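Local coordinates for protein diketoreductase (Acinetobacter baylyi, PDB 4E12) that reduces dicarbonyl compounds with NADH and probably also acts as an NAD-dependent (3S)-3-hydroxyacyl-CoA dehydrogenase in fatty acid metabolism, at residues E48-V53 and H147-N152. Numbering follows the deposited sequence.
With SO4 (sulfate ion), chain J.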
# COMPACT_ATOMS: atom_id res chain seq x y z
N GLU A 48 24.08 21.04 13.94
CA GLU A 48 24.12 20.88 15.39
C GLU A 48 22.92 20.07 15.88
O GLU A 48 23.08 19.15 16.68
CB GLU A 48 24.21 22.24 16.07
CG GLU A 48 25.54 22.90 15.78
CD GLU A 48 25.62 24.35 16.20
OE1 GLU A 48 24.57 25.00 16.37
OE2 GLU A 48 26.76 24.83 16.36
N GLY A 49 21.72 20.41 15.39
CA GLY A 49 20.54 19.62 15.71
C GLY A 49 20.63 18.16 15.29
O GLY A 49 20.26 17.25 16.04
N LEU A 50 21.12 17.93 14.07
CA LEU A 50 21.31 16.56 13.58
C LEU A 50 22.28 15.79 14.47
O LEU A 50 22.06 14.61 14.74
CB LEU A 50 21.75 16.55 12.11
CG LEU A 50 20.72 17.05 11.08
CD1 LEU A 50 21.34 17.23 9.70
CD2 LEU A 50 19.54 16.09 11.02
N ALA A 51 23.35 16.45 14.94
CA ALA A 51 24.31 15.79 15.82
C ALA A 51 23.59 15.29 17.06
O ALA A 51 23.83 14.17 17.52
CB ALA A 51 25.43 16.75 16.20
N ALA A 52 22.72 16.14 17.59
CA ALA A 52 21.93 15.82 18.78
C ALA A 52 20.99 14.63 18.54
O ALA A 52 20.92 13.71 19.37
CB ALA A 52 21.12 17.05 19.20
N VAL A 53 20.28 14.65 17.42
CA VAL A 53 19.40 13.54 17.05
C VAL A 53 20.21 12.25 16.93
O VAL A 53 19.83 11.20 17.46
CB VAL A 53 18.72 13.79 15.68
CG1 VAL A 53 17.81 12.62 15.32
CG2 VAL A 53 17.96 15.10 15.70
N HIS A 147 14.44 12.14 6.97
CA HIS A 147 14.92 11.35 8.11
C HIS A 147 15.77 10.18 7.63
O HIS A 147 15.46 9.01 7.90
CB HIS A 147 13.76 10.88 8.99
CG HIS A 147 13.03 12.00 9.66
ND1 HIS A 147 12.33 11.84 10.83
CD2 HIS A 147 12.89 13.30 9.32
CE1 HIS A 147 11.79 12.99 11.18
NE2 HIS A 147 12.12 13.90 10.28
N VAL A 148 16.86 10.51 6.94
CA VAL A 148 17.70 9.53 6.26
C VAL A 148 18.34 8.53 7.23
O VAL A 148 18.67 7.42 6.82
CB VAL A 148 18.83 10.20 5.44
CG1 VAL A 148 18.26 11.19 4.44
CG2 VAL A 148 19.85 10.86 6.37
N TRP A 149 18.52 8.92 8.48
CA TRP A 149 19.15 8.02 9.44
C TRP A 149 18.25 6.83 9.75
O TRP A 149 18.73 5.75 10.10
CB TRP A 149 19.52 8.76 10.75
CG TRP A 149 18.33 9.33 11.44
CD1 TRP A 149 17.52 8.72 12.36
CD2 TRP A 149 17.80 10.65 11.26
NE1 TRP A 149 16.52 9.57 12.76
CE2 TRP A 149 16.66 10.76 12.09
CE3 TRP A 149 18.17 11.74 10.47
CZ2 TRP A 149 15.89 11.93 12.15
CZ3 TRP A 149 17.40 12.90 10.53
CH2 TRP A 149 16.27 12.98 11.37
N VAL A 150 16.94 7.03 9.61
CA VAL A 150 15.96 5.97 9.90
C VAL A 150 15.29 5.42 8.63
O VAL A 150 15.23 4.21 8.42
CB VAL A 150 14.90 6.45 10.94
CG1 VAL A 150 14.19 7.70 10.45
CG2 VAL A 150 13.91 5.35 11.23
N ASN A 151 14.80 6.31 7.77
CA ASN A 151 14.26 5.89 6.48
C ASN A 151 15.43 5.90 5.52
O ASN A 151 15.60 6.85 4.74
CB ASN A 151 13.19 6.88 6.02
CG ASN A 151 12.09 7.03 7.04
OD1 ASN A 151 11.69 6.06 7.69
ND2 ASN A 151 11.60 8.26 7.20
N ASN A 152 16.24 4.85 5.59
CA ASN A 152 17.56 4.86 4.97
C ASN A 152 17.63 4.22 3.59
O ASN A 152 18.59 3.51 3.28
CB ASN A 152 18.60 4.24 5.90
CG ASN A 152 18.28 2.80 6.24
OD1 ASN A 152 17.12 2.41 6.37
ND2 ASN A 152 19.31 2.00 6.38
S SO4 J . 11.70 17.63 9.40
O1 SO4 J . 12.79 16.75 8.96
O2 SO4 J . 12.27 18.91 9.87
O3 SO4 J . 10.97 16.97 10.50
O4 SO4 J . 10.77 17.88 8.27
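Val53 and Leu50, one turn apart on helix 37-57, share the indole of Trp149, which illustrates how a single large ring can bridge a helix and a loop, here with no hydrogen bond between residues 48-53 and 147-152. Val53 comes over one face: chi1 of -180° sets its CG1 branch anti to the backbone N, and this branch makes a CH-pi contact 4.2 Å from the centroid of the six-membered ring of Trp149, offset toward the rim where CZ2 lies 3.8 Å away. Leu50 CD2 meets the ring obliquely, 3.9 Å from Trp149 CZ3; the long directions of both aliphatic side chains cross that of Trp149 at about a right angle. The helix belongs to the Rossmann-type NAD-binding domain, and the loop joins strands 139-144 and 153-158 of its sheet. Gln18, on helix 14-25, lies against Trp149 and accepts a hydrogen bond from Val148 N, while Leu50 packs on Ser17 and Phe21. The indole face turned away from Val53 is met by His147 CA, 3.8 Å above the plane. Trp149 CH2 in turn sits over the rim of the His147 imidazole, whose edge faces a sulfate, probably from the crystallisation liquor; NE2 donates an almost straight bond (172°) to sulfate O3 at 3.3 Å and a weak, bent one to O1.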